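Dihydrofolate reductase (PDB 4M7V) probably catalyses the NADPH-dependent reduction of 7,8-dihydrofolate to tetrahydrofolate, a key step in folate metabolism that supplies glycine, purine and DNA precursor synthesis. Local coordinates at residues M9-W14 and E99-I104; L32-K37 and E156-A161; C60-N65 and E80-M85. All coordinates share one frame; numbering follows the deposited sequence.

Contact 1 of 3, residues M9-W14 and E99-I104. With RAR (5-(3,4-dimethoxy-5-{(1E)-3-oxo-3-[(1S)-1-propylphthalazin-2(1H)-yl]prop-1-en-1-yl}benzyl)pyrimidine-2,4-diamine), chain B.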
loop_
_atom_site.group_PDB
_atom_site.type_symbol
_atom_site.label_atom_id
_atom_site.label_comp_id
_atom_site.label_asym_id
_atom_site.label_seq_id
_atom_site.Cartn_x
_atom_site.Cartn_y
_atom_site.Cartn_z
ATOM N N MET A 9 -12.085 4.139 7.952
ATOM C CA MET A 9 -11.633 4.481 6.610
ATOM C C MET A 9 -10.665 3.444 6.024
ATOM O O MET A 9 -9.823 2.884 6.730
ATOM C CB MET A 9 -10.963 5.864 6.631
ATOM C CG MET A 9 -10.380 6.338 5.289
ATOM S SD MET A 9 -9.582 7.976 5.320
ATOM C CE MET A 9 -8.183 7.723 6.423
ATOM N N LEU A 10 -10.813 3.201 4.728
ATOM C CA LEU A 10 -9.854 2.445 3.942
ATOM C C LEU A 10 -9.027 3.364 3.056
ATOM O O LEU A 10 -9.560 4.185 2.320
ATOM C CB LEU A 10 -10.565 1.412 3.079
ATOM C CG LEU A 10 -11.021 0.194 3.875
ATOM C CD1 LEU A 10 -12.285 -0.358 3.274
ATOM C CD2 LEU A 10 -9.922 -0.868 3.870
ATOM N N ALA A 11 -7.716 3.206 3.146
ATOM C CA ALA A 11 -6.753 3.897 2.305
ATOM C C ALA A 11 -5.872 2.884 1.589
ATOM O O ALA A 11 -5.652 1.774 2.092
ATOM C CB ALA A 11 -5.903 4.834 3.140
ATOM N N ALA A 12 -5.377 3.268 0.420
ATOM C CA ALA A 12 -4.397 2.485 -0.323
ATOM C C ALA A 12 -3.106 3.289 -0.447
ATOM O O ALA A 12 -3.131 4.483 -0.736
ATOM C CB ALA A 12 -4.931 2.125 -1.682
ATOM N N ILE A 13 -1.978 2.641 -0.202
ATOM C CA ILE A 13 -0.695 3.313 -0.327
ATOM C C ILE A 13 0.261 2.492 -1.198
ATOM O O ILE A 13 0.351 1.284 -1.040
ATOM C CB ILE A 13 -0.057 3.571 1.057
ATOM C CG1 ILE A 13 1.254 4.348 0.906
ATOM C CG2 ILE A 13 0.169 2.267 1.816
ATOM C CD1 ILE A 13 1.635 5.130 2.177
ATOM N N TRP A 14 0.941 3.139 -2.141
ATOM C CA TRP A 14 1.979 2.447 -2.891
ATOM C C TRP A 14 3.056 3.374 -3.443
ATOM O O TRP A 14 2.874 4.591 -3.534
ATOM C CB TRP A 14 1.367 1.639 -4.037
ATOM C CG TRP A 14 0.894 2.434 -5.206
ATOM C CD1 TRP A 14 1.546 2.617 -6.403
ATOM C CD2 TRP A 14 -0.347 3.128 -5.314
ATOM N NE1 TRP A 14 0.777 3.392 -7.248
ATOM C CE2 TRP A 14 -0.386 3.713 -6.607
ATOM C CE3 TRP A 14 -1.428 3.313 -4.448
ATOM C CZ2 TRP A 14 -1.475 4.473 -7.045
ATOM C CZ3 TRP A 14 -2.512 4.075 -4.884
ATOM C CH2 TRP A 14 -2.525 4.647 -6.171
ATOM N N GLU A 99 -10.756 0.538 14.935
ATOM C CA GLU A 99 -10.579 1.854 15.565
ATOM C C GLU A 99 -9.495 2.709 14.928
ATOM O O GLU A 99 -8.686 3.314 15.629
ATOM C CB GLU A 99 -10.234 1.692 17.048
ATOM C CG GLU A 99 -11.329 1.096 17.903
ATOM C CD GLU A 99 -12.443 2.073 18.175
ATOM O OE1 GLU A 99 -12.343 3.228 17.705
ATOM O OE2 GLU A 99 -13.416 1.685 18.864
ATOM N N GLY A 100 -9.471 2.765 13.607
ATOM C CA GLY A 100 -8.431 3.508 12.924
ATOM C C GLY A 100 -8.563 3.356 11.433
ATOM O O GLY A 100 -9.667 3.199 10.909
ATOM N N VAL A 101 -7.435 3.402 10.739
ATOM C CA VAL A 101 -7.473 3.265 9.297
ATOM C C VAL A 101 -6.992 1.890 8.904
ATOM O O VAL A 101 -6.012 1.374 9.454
ATOM C CB VAL A 101 -6.606 4.309 8.589
ATOM C CG1 VAL A 101 -7.031 4.426 7.124
ATOM C CG2 VAL A 101 -6.683 5.654 9.308
ATOM N N THR A 102 -7.702 1.291 7.958
ATOM C CA THR A 102 -7.217 0.087 7.309
ATOM C C THR A 102 -6.531 0.482 6.006
ATOM O O THR A 102 -7.165 0.973 5.070
ATOM C CB THR A 102 -8.345 -0.900 7.047
ATOM O OG1 THR A 102 -9.053 -1.125 8.272
ATOM C CG2 THR A 102 -7.774 -2.208 6.527
ATOM N N VAL A 103 -5.225 0.275 5.980
ATOM C CA VAL A 103 -4.385 0.715 4.889
ATOM C C VAL A 103 -3.970 -0.475 4.004
ATOM O O VAL A 103 -3.330 -1.413 4.482
ATOM C CB VAL A 103 -3.126 1.435 5.444
ATOM C CG1 VAL A 103 -2.232 1.917 4.332
ATOM C CG2 VAL A 103 -3.531 2.598 6.350
ATOM N N ILE A 104 -4.342 -0.440 2.725
ATOM C CA ILE A 104 -3.912 -1.458 1.768
ATOM C C ILE A 104 -2.496 -1.187 1.275
ATOM O O ILE A 104 -2.237 -0.145 0.668
ATOM C CB ILE A 104 -4.840 -1.513 0.540
ATOM C CG1 ILE A 104 -6.307 -1.513 0.979
ATOM C CG2 ILE A 104 -4.482 -2.699 -0.370
ATOM C CD1 ILE A 104 -6.669 -2.624 1.881
HETATM N N01 RAR B . 2.660 -0.133 -0.030
HETATM C C02 RAR B . 3.872 0.624 -0.031
HETATM C C03 RAR B . 5.053 0.014 0.159
HETATM C C04 RAR B . 5.075 -1.462 0.398
HETATM C C05 RAR B . 6.350 -1.935 1.014
HETATM C C06 RAR B . 7.184 -2.853 0.334
HETATM C C07 RAR B . 8.336 -3.306 0.922
HETATM O O08 RAR B . 9.135 -4.221 0.275
HETATM C C09 RAR B . 8.596 -4.969 -0.753
HETATM C C10 RAR B . 8.715 -2.823 2.274
HETATM O O11 RAR B . 9.884 -3.240 2.835
HETATM C C12 RAR B . 11.079 -2.855 2.258
HETATM C C13 RAR B . 7.909 -1.934 2.933
HETATM C C14 RAR B . 8.223 -1.506 4.329
HETATM C C15 RAR B . 9.333 -0.781 4.597
HETATM C C16 RAR B . 10.073 -0.996 5.856
HETATM N N17 RAR B . 9.607 -0.314 7.020
HETATM N N18 RAR B . 8.264 0.289 6.988
HETATM C C19 RAR B . 8.055 1.406 7.923
HETATM C C20 RAR B . 10.479 -0.163 8.190
HETATM C C21 RAR B . 11.907 0.234 8.032
HETATM C C22 RAR B . 12.222 1.678 8.164
HETATM C C23 RAR B . 11.410 2.630 7.362
HETATM C C24 RAR B . 9.790 0.413 9.421
HETATM C C25 RAR B . 8.695 1.203 9.286
HETATM C C26 RAR B . 8.149 1.824 10.428
HETATM C C27 RAR B . 8.724 1.601 11.715
HETATM C C28 RAR B . 9.867 0.790 11.850
HETATM C C29 RAR B . 10.417 0.196 10.752
HETATM O O30 RAR B . 11.196 -1.487 5.794
HETATM C C31 RAR B . 6.721 -1.489 2.329
HETATM C C32 RAR B . 6.218 0.773 0.160
HETATM N N33 RAR B . 6.164 2.135 -0.026
HETATM C C34 RAR B . 4.951 2.755 -0.231
HETATM N N35 RAR B . 4.899 4.161 -0.447
HETATM N N36 RAR B . 3.825 2.036 -0.231
#

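Contact 2 of 3, residues L32-K37 and E156-A161. With RAR (5-(3,4-dimethoxy-5-{(1E)-3-oxo-3-[(1S)-1-propylphthalazin-2(1H)-yl]prop-1-en-1-yl}benzyl)pyrimidine-2,4-diamine), chain B.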
loop_
_atom_site.group_PDB
_atom_site.type_symbol
_atom_site.label_atom_id
_atom_site.label_comp_id
_atom_site.label_asym_id
_atom_site.label_seq_id
_atom_site.Cartn_x
_atom_site.Cartn_y
_atom_site.Cartn_z
ATOM N N LEU A 32 14.664 3.923 -1.704
ATOM C CA LEU A 32 14.289 5.314 -1.551
ATOM C C LEU A 32 13.801 5.485 -0.136
ATOM O O LEU A 32 12.597 5.404 0.118
ATOM C CB LEU A 32 13.206 5.727 -2.552
ATOM C CG LEU A 32 12.830 7.223 -2.539
ATOM C CD1 LEU A 32 14.057 8.096 -2.872
ATOM C CD2 LEU A 32 11.664 7.511 -3.491
ATOM N N PRO A 33 14.746 5.707 0.799
ATOM C CA PRO A 33 14.433 5.736 2.237
ATOM C C PRO A 33 13.307 6.710 2.588
ATOM O O PRO A 33 12.513 6.365 3.457
ATOM C CB PRO A 33 15.766 6.152 2.880
ATOM C CG PRO A 33 16.800 5.733 1.903
ATOM C CD PRO A 33 16.190 5.875 0.543
ATOM N N ASN A 34 13.200 7.859 1.918
ATOM C CA ASN A 34 12.117 8.810 2.237
ATOM C C ASN A 34 10.729 8.222 2.045
ATOM O O ASN A 34 9.802 8.540 2.787
ATOM C CB ASN A 34 12.223 10.081 1.394
ATOM C CG ASN A 34 13.370 10.959 1.821
ATOM O OD1 ASN A 34 13.887 10.816 2.930
ATOM N ND2 ASN A 34 13.789 11.873 0.940
ATOM N N ASP A 35 10.586 7.379 1.030
ATOM C CA ASP A 35 9.300 6.766 0.759
ATOM C C ASP A 35 8.889 5.842 1.909
ATOM O O ASP A 35 7.736 5.872 2.345
ATOM C CB ASP A 35 9.318 5.993 -0.563
ATOM C CG ASP A 35 8.124 5.074 -0.699
ATOM O OD1 ASP A 35 6.990 5.592 -0.823
ATOM O OD2 ASP A 35 8.318 3.844 -0.639
ATOM N N LEU A 36 9.823 5.034 2.402
ATOM C CA LEU A 36 9.505 4.127 3.501
ATOM C C LEU A 36 9.064 4.932 4.727
ATOM O O LEU A 36 8.165 4.510 5.471
ATOM C CB LEU A 36 10.696 3.226 3.827
ATOM C CG LEU A 36 11.136 2.389 2.625
ATOM C CD1 LEU A 36 12.244 1.409 2.998
ATOM C CD2 LEU A 36 9.950 1.656 2.017
ATOM N N LYS A 37 9.660 6.111 4.903
ATOM C CA LYS A 37 9.276 7.017 5.989
ATOM C C LYS A 37 7.854 7.477 5.798
ATOM O O LYS A 37 7.069 7.493 6.732
ATOM C CB LYS A 37 10.212 8.227 6.058
ATOM C CG LYS A 37 11.638 7.890 6.453
ATOM C CD LYS A 37 11.684 7.027 7.712
ATOM C CE LYS A 37 13.121 6.643 8.097
ATOM N NZ LYS A 37 13.170 5.941 9.419
ATOM N N GLU A 156 21.871 12.534 -0.441
ATOM C CA GLU A 156 22.826 11.445 -0.671
ATOM C C GLU A 156 22.162 10.080 -0.579
ATOM O O GLU A 156 22.573 9.137 -1.253
ATOM C CB GLU A 156 23.980 11.519 0.331
ATOM C CG GLU A 156 24.726 12.846 0.321
ATOM C CD GLU A 156 26.237 12.667 0.249
ATOM O OE1 GLU A 156 26.736 11.621 0.727
ATOM O OE2 GLU A 156 26.919 13.567 -0.297
ATOM N N LYS A 157 21.131 9.992 0.258
ATOM C CA LYS A 157 20.425 8.747 0.525
ATOM C C LYS A 157 19.253 8.529 -0.432
ATOM O O LYS A 157 18.873 7.389 -0.721
ATOM C CB LYS A 157 19.916 8.748 1.967
ATOM C CG LYS A 157 20.987 9.074 2.995
ATOM C CD LYS A 157 20.405 9.768 4.225
ATOM C CE LYS A 157 19.899 11.183 3.895
ATOM N NZ LYS A 157 19.258 11.891 5.062
ATOM N N ASN A 158 18.677 9.630 -0.909
ATOM C CA ASN A 158 17.527 9.575 -1.801
ATOM C C ASN A 158 17.865 10.120 -3.173
ATOM O O ASN A 158 17.872 11.332 -3.394
ATOM C CB ASN A 158 16.368 10.340 -1.200
ATOM C CG ASN A 158 15.990 9.821 0.156
ATOM O OD1 ASN A 158 15.109 8.960 0.287
ATOM N ND2 ASN A 158 16.654 10.338 1.191
ATOM N N LEU A 159 18.128 9.217 -4.099
ATOM C CA LEU A 159 18.769 9.571 -5.353
ATOM C C LEU A 159 17.820 9.840 -6.524
ATOM O O LEU A 159 18.278 10.037 -7.648
ATOM C CB LEU A 159 19.732 8.450 -5.738
ATOM C CG LEU A 159 20.693 8.068 -4.611
ATOM C CD1 LEU A 159 21.269 6.684 -4.863
ATOM C CD2 LEU A 159 21.800 9.114 -4.459
ATOM N N TYR A 160 16.514 9.842 -6.269
ATOM C CA TYR A 160 15.528 9.928 -7.339
ATOM C C TYR A 160 14.469 10.995 -7.066
ATOM O O TYR A 160 13.836 11.022 -5.991
ATOM C CB TYR A 160 14.829 8.570 -7.555
ATOM C CG TYR A 160 15.747 7.378 -7.734
ATOM C CD1 TYR A 160 16.486 7.212 -8.894
ATOM C CD2 TYR A 160 15.870 6.420 -6.740
ATOM C CE1 TYR A 160 17.332 6.128 -9.064
ATOM C CE2 TYR A 160 16.709 5.334 -6.889
ATOM C CZ TYR A 160 17.438 5.192 -8.053
ATOM O OH TYR A 160 18.275 4.104 -8.220
ATOM N N ALA A 161 14.285 11.872 -8.046
ATOM C CA ALA A 161 13.172 12.819 -8.032
ATOM C C ALA A 161 11.862 12.070 -7.787
ATOM O O ALA A 161 11.635 11.009 -8.368
ATOM C CB ALA A 161 13.110 13.595 -9.353
HETATM N N01 RAR B . 2.660 -0.133 -0.030
HETATM C C02 RAR B . 3.872 0.624 -0.031
HETATM C C03 RAR B . 5.053 0.014 0.159
HETATM C C04 RAR B . 5.075 -1.462 0.398
HETATM C C05 RAR B . 6.350 -1.935 1.014
HETATM C C06 RAR B . 7.184 -2.853 0.334
HETATM C C07 RAR B . 8.336 -3.306 0.922
HETATM O O08 RAR B . 9.135 -4.221 0.275
HETATM C C09 RAR B . 8.596 -4.969 -0.753
HETATM C C10 RAR B . 8.715 -2.823 2.274
HETATM O O11 RAR B . 9.884 -3.240 2.835
HETATM C C12 RAR B . 11.079 -2.855 2.258
HETATM C C13 RAR B . 7.909 -1.934 2.933
HETATM C C14 RAR B . 8.223 -1.506 4.329
HETATM C C15 RAR B . 9.333 -0.781 4.597
HETATM C C16 RAR B . 10.073 -0.996 5.856
HETATM N N17 RAR B . 9.607 -0.314 7.020
HETATM N N18 RAR B . 8.264 0.289 6.988
HETATM C C19 RAR B . 8.055 1.406 7.923
HETATM C C20 RAR B . 10.479 -0.163 8.190
HETATM C C21 RAR B . 11.907 0.234 8.032
HETATM C C22 RAR B . 12.222 1.678 8.164
HETATM C C23 RAR B . 11.410 2.630 7.362
HETATM C C24 RAR B . 9.790 0.413 9.421
HETATM C C25 RAR B . 8.695 1.203 9.286
HETATM C C26 RAR B . 8.149 1.824 10.428
HETATM C C27 RAR B . 8.724 1.601 11.715
HETATM C C28 RAR B . 9.867 0.790 11.850
HETATM C C29 RAR B . 10.417 0.196 10.752
HETATM O O30 RAR B . 11.196 -1.487 5.794
HETATM C C31 RAR B . 6.721 -1.489 2.329
HETATM C C32 RAR B . 6.218 0.773 0.160
HETATM N N33 RAR B . 6.164 2.135 -0.026
HETATM C C34 RAR B . 4.951 2.755 -0.231
HETATM N N35 RAR B . 4.899 4.161 -0.447
HETATM N N36 RAR B . 3.825 2.036 -0.231
#

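Contact 3 of 3, residues C60-N65 and E80-M85. With RAR (5-(3,4-dimethoxy-5-{(1E)-3-oxo-3-[(1S)-1-propylphthalazin-2(1H)-yl]prop-1-en-1-yl}benzyl)pyrimidine-2,4-diamine), chain B.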
loop_
_atom_site.group_PDB
_atom_site.type_symbol
_atom_site.label_atom_id
_atom_site.label_comp_id
_atom_site.label_asym_id
_atom_site.label_seq_id
_atom_site.Cartn_x
_atom_site.Cartn_y
_atom_site.Cartn_z
ATOM N N CYS A 60 8.208 -12.158 5.306
ATOM C CA CYS A 60 7.219 -12.542 6.311
ATOM C C CYS A 60 7.443 -11.867 7.668
ATOM O O CYS A 60 6.926 -12.321 8.684
ATOM C CB CYS A 60 7.196 -14.063 6.491
ATOM S SG CYS A 60 6.662 -14.968 5.030
ATOM N N ARG A 61 8.197 -10.775 7.683
ATOM C CA ARG A 61 8.449 -10.059 8.925
ATOM C C ARG A 61 7.352 -9.028 9.140
ATOM O O ARG A 61 7.147 -8.155 8.301
ATOM C CB ARG A 61 9.824 -9.381 8.899
ATOM C CG ARG A 61 10.996 -10.283 8.464
ATOM C CD ARG A 61 11.237 -11.448 9.429
ATOM N NE ARG A 61 10.498 -12.655 9.042
ATOM C CZ ARG A 61 10.290 -13.707 9.836
ATOM N NH1 ARG A 61 10.762 -13.715 11.078
ATOM N NH2 ARG A 61 9.597 -14.755 9.389
ATOM N N PRO A 62 6.618 -9.129 10.256
ATOM C CA PRO A 62 5.615 -8.079 10.444
ATOM C C PRO A 62 6.291 -6.784 10.877
ATOM O O PRO A 62 7.341 -6.820 11.531
ATOM C CB PRO A 62 4.704 -8.641 11.535
ATOM C CG PRO A 62 5.564 -9.574 12.292
ATOM C CD PRO A 62 6.552 -10.161 11.299
ATOM N N LEU A 63 5.725 -5.650 10.470
ATOM C CA LEU A 63 6.299 -4.371 10.849
ATOM C C LEU A 63 5.840 -4.085 12.257
ATOM O O LEU A 63 4.727 -4.457 12.622
ATOM C CB LEU A 63 5.868 -3.251 9.898
ATOM C CG LEU A 63 6.500 -3.167 8.504
ATOM C CD1 LEU A 63 5.740 -2.131 7.677
ATOM C CD2 LEU A 63 7.984 -2.830 8.565
ATOM N N PRO A 64 6.692 -3.428 13.055
ATOM C CA PRO A 64 6.315 -3.093 14.432
ATOM C C PRO A 64 5.297 -1.944 14.514
ATOM O O PRO A 64 5.230 -1.104 13.627
ATOM C CB PRO A 64 7.652 -2.699 15.066
ATOM C CG PRO A 64 8.468 -2.207 13.931
ATOM C CD PRO A 64 8.068 -3.010 12.735
ATOM N N ASN A 65 4.490 -1.953 15.570
ATOM C CA ASN A 65 3.610 -0.842 15.939
ATOM C C ASN A 65 2.406 -0.677 15.038
ATOM O O ASN A 65 1.844 0.421 14.934
ATOM C CB ASN A 65 4.382 0.482 15.978
ATOM C CG ASN A 65 5.599 0.412 16.851
ATOM O OD1 ASN A 65 5.561 -0.158 17.938
ATOM N ND2 ASN A 65 6.700 0.978 16.373
ATOM N N GLU A 80 4.446 -15.403 11.036
ATOM C CA GLU A 80 4.904 -14.668 12.210
ATOM C C GLU A 80 4.033 -13.459 12.541
ATOM O O GLU A 80 4.168 -12.414 11.913
ATOM C CB GLU A 80 6.360 -14.206 12.005
ATOM C CG GLU A 80 7.030 -13.649 13.260
ATOM C CD GLU A 80 7.043 -14.654 14.417
ATOM O OE1 GLU A 80 7.900 -15.574 14.414
ATOM O OE2 GLU A 80 6.187 -14.527 15.328
ATOM N N GLY A 81 3.140 -13.615 13.519
ATOM C CA GLY A 81 2.502 -12.485 14.177
ATOM C C GLY A 81 1.693 -11.527 13.314
ATOM O O GLY A 81 1.830 -10.310 13.419
ATOM N N VAL A 82 0.838 -12.073 12.462
ATOM C CA VAL A 82 -0.031 -11.262 11.639
ATOM C C VAL A 82 -1.393 -11.901 11.698
ATOM O O VAL A 82 -1.500 -13.088 11.972
ATOM C CB VAL A 82 0.450 -11.182 10.154
ATOM C CG1 VAL A 82 1.821 -10.530 10.048
ATOM C CG2 VAL A 82 0.467 -12.560 9.514
ATOM N N LEU A 83 -2.437 -11.127 11.460
ATOM C CA LEU A 83 -3.730 -11.711 11.190
ATOM C C LEU A 83 -3.664 -12.353 9.803
ATOM O O LEU A 83 -2.975 -11.844 8.925
ATOM C CB LEU A 83 -4.829 -10.646 11.258
ATOM C CG LEU A 83 -4.936 -9.916 12.599
ATOM C CD1 LEU A 83 -6.143 -9.001 12.653
ATOM C CD2 LEU A 83 -5.005 -10.935 13.728
ATOM N N VAL A 84 -4.341 -13.483 9.614
ATOM C CA VAL A 84 -4.494 -14.046 8.281
ATOM C C VAL A 84 -5.974 -14.063 7.952
ATOM O O VAL A 84 -6.772 -14.536 8.759
ATOM C CB VAL A 84 -3.892 -15.469 8.165
ATOM C CG1 VAL A 84 -4.090 -16.010 6.770
ATOM C CG2 VAL A 84 -2.406 -15.464 8.496
ATOM N N MET A 85 -6.354 -13.484 6.809
ATOM C CA MET A 85 -7.746 -13.510 6.342
ATOM C C MET A 85 -7.829 -14.003 4.888
ATOM O O MET A 85 -6.819 -14.017 4.162
ATOM C CB MET A 85 -8.398 -12.139 6.479
ATOM C CG MET A 85 -8.457 -11.634 7.914
ATOM S SD MET A 85 -9.388 -10.096 8.096
ATOM C CE MET A 85 -8.970 -9.648 9.782
HETATM N N01 RAR B . 2.660 -0.133 -0.030
HETATM C C02 RAR B . 3.872 0.624 -0.031
HETATM C C03 RAR B . 5.053 0.014 0.159
HETATM C C04 RAR B . 5.075 -1.462 0.398
HETATM C C05 RAR B . 6.350 -1.935 1.014
HETATM C C06 RAR B . 7.184 -2.853 0.334
HETATM C C07 RAR B . 8.336 -3.306 0.922
HETATM O O08 RAR B . 9.135 -4.221 0.275
HETATM C C09 RAR B . 8.596 -4.969 -0.753
HETATM C C10 RAR B . 8.715 -2.823 2.274
HETATM O O11 RAR B . 9.884 -3.240 2.835
HETATM C C12 RAR B . 11.079 -2.855 2.258
HETATM C C13 RAR B . 7.909 -1.934 2.933
HETATM C C14 RAR B . 8.223 -1.506 4.329
HETATM C C15 RAR B . 9.333 -0.781 4.597
HETATM C C16 RAR B . 10.073 -0.996 5.856
HETATM N N17 RAR B . 9.607 -0.314 7.020
HETATM N N18 RAR B . 8.264 0.289 6.988
HETATM C C19 RAR B . 8.055 1.406 7.923
HETATM C C20 RAR B . 10.479 -0.163 8.190
HETATM C C21 RAR B . 11.907 0.234 8.032
HETATM C C22 RAR B . 12.222 1.678 8.164
HETATM C C23 RAR B . 11.410 2.630 7.362
HETATM C C24 RAR B . 9.790 0.413 9.421
HETATM C C25 RAR B . 8.695 1.203 9.286
HETATM C C26 RAR B . 8.149 1.824 10.428
HETATM C C27 RAR B . 8.724 1.601 11.715
HETATM C C28 RAR B . 9.867 0.790 11.850
HETATM C C29 RAR B . 10.417 0.196 10.752
HETATM O O30 RAR B . 11.196 -1.487 5.794
HETATM C C31 RAR B . 6.721 -1.489 2.329
HETATM C C32 RAR B . 6.218 0.773 0.160
HETATM N N33 RAR B . 6.164 2.135 -0.026
HETATM C C34 RAR B . 4.951 2.755 -0.231
HETATM N N35 RAR B . 4.899 4.161 -0.447
HETATM N N36 RAR B . 3.825 2.036 -0.231
#

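Contact 1 of 3, residues M9-W14 and E99-I104
Leu-10 and Thr-102 project from neighbouring parallel strands, 10-16 and 102-106, onto one face of the mixed eight-stranded sheet of the dihydrofolate reductase fold, their side chains flank to flank. CD2 of Leu-10 rests 3.5 Å from CB of Thr-102, and CD1 of Ile-104 approaches the same methyl more loosely. On this face too the small Ala-12 pairs with Ile-104, whose branched side chain packs on Val-110, Phe-111 and Leu-114 of helix 108-114; helix 88-97 covers Leu-10 and Thr-102. Met-9 and Val-101 also run alongside each other: the unbranched methionine bends at chi3 (65°) and brings CE to 3.6 Å from Val-101 CG1. On the face that carries Ala-11 and Val-103, one pair is pressed close: the side chains of Ile-13 and Val-103 cross obliquely, with CG2 of Ile-13 only 3.5 Å from CG1 of Val-103. Beta-branched residues favour strands because substituents at CB restrict the backbone to extended conformations. Four main-chain hydrogen bonds fix the register; the shortest, 2.6 Å, runs from Ile-104 N to Ala-11 O. In Ile-13, CG1 is turned anti to the backbone N (chi1 -177°), which leads it away from strand 102-106 and to 3.6 Å from N36 of the bound diaminopyrimidine inhibitor. The backbone of Ile-13 grips that ligand as well: amine N01 of the inhibitor donates to Ile-13 O over 2.9 Å, at an N-H...O angle of 160°.

Contact 2 of 3, residues L32-K37 and E156-A161
The side-chain amides of Asn-34 and Asn-158 lie nearly parallel, their planes 18° apart, and ND2 of Asn-34 sits over one face of the other amide, 3.1 Å from Asn-158 CG. Over the opposite face, at its oxygen end, is the ring of Pro-33, whose CD is 3.3 Å from Asn-158 OD1. Leu-32 reaches the rim of the same group, close to the amide plane, with CD1 3.4 Å from OD1 of Asn-158. The remaining edge, ND2, is held by Asp-155. Sandwiched in this way, Asn-158 presents OD1 to the backbone of Asn-34: the N-H of Asn-34 donates to it over 2.7 Å, with the donor in the carbonyl plane. The residue types fit the start of helix 33-43. The N-H of Asn-34, in the first turn, lacks the carbonyl partner that a preceding helical turn would provide, and an asparagine from a distant loop takes that place, while Pro-33 has no N-H that needs one. Leu-32, at the N-cap position, has no polar side chain to offer, but its carbonyl receives the N-H of Asp-35. Asp-35 itself turns the other way (CG anti to the backbone N, chi1 166°), into the inhibitor pocket, where its OD1 accepts a 2.6 Å hydrogen bond from N35 of the ligand; Thr-124 also bonds to OD1. The contact thus ties the beginning of helix 33-43 to the loop between strands 144-151 and 162-169, with Leu-32 packed on Ile-126 of strand 120-126 and on His-162, and Asn-34 on Tyr-164.

Contact 3 of 3, residues C60-N65 and E80-M85
Pro-62, laid against Glu-80, Gly-81 and Val-82, makes a small van der Waals contact at the surface of the dihydrofolate reductase fold, joining the loop after helix 52-57 to the turn that enters the outermost strand 83-85 of the main sheet. No hydrogen bond crosses it. The proline ring comes up to the main chain of the turn: CG is 3.2 Å from Glu-80 O, while CB leans on Val-82 CG1 at 3.8 Å. A rigid ring suits this loop, since it offers an apolar surface from a backbone it also stiffens. Gly-81 bends the turn with a positive phi (59°), a conformation glycine adopts easily. Val-82 then carries the apolar patch inward to Phe-55 of helix 52-57 and to strand 67-71. At the outer rim, the Arg-61 guanidinium passes Glu-80 at a slant, NH2 4.2 Å from Glu-80 CB. Glu-80 has CG anti to its main-chain nitrogen (chi1 -169°), which sets that carbon alongside Pro-62 CD, 4.0 Å away. The charged groups do not pair: NH1 of Arg-61 remains 4.8 Å from OE1 of Glu-80, and the guanidinium and carboxylate planes stand nearly perpendicular, 83° apart. The firmer hold on Arg-61 is the bond from NE to Gly-59 O. One residue past Pro-62 the loop turns to the inhibitor, and CD2 of Leu-63 lies 3.4 Å from its atom N17.

In the fold
All three contacts border the same bound inhibitor without touching one another. Contact 1 lies in the interior of the main sheet, contact 2 at the start of helix 33-43, and contact 3 near the sheet's outermost strand 83-85. The centres of contact 1 and contact 2 are about 23 Å apart. Those of contact 1 and contact 3 are about 16 Å apart, and those of contact 2 and contact 3 about 25 Å. Along the chain, the segments of contacts 1 and 2 alternate, whereas contact 3 is nested within both. Residues far apart in sequence are thereby brought round one pocket: Ile-13 and Asp-35 bond the diaminopyrimidine, and Leu-63 and Pro-64 meet the phthalazine end.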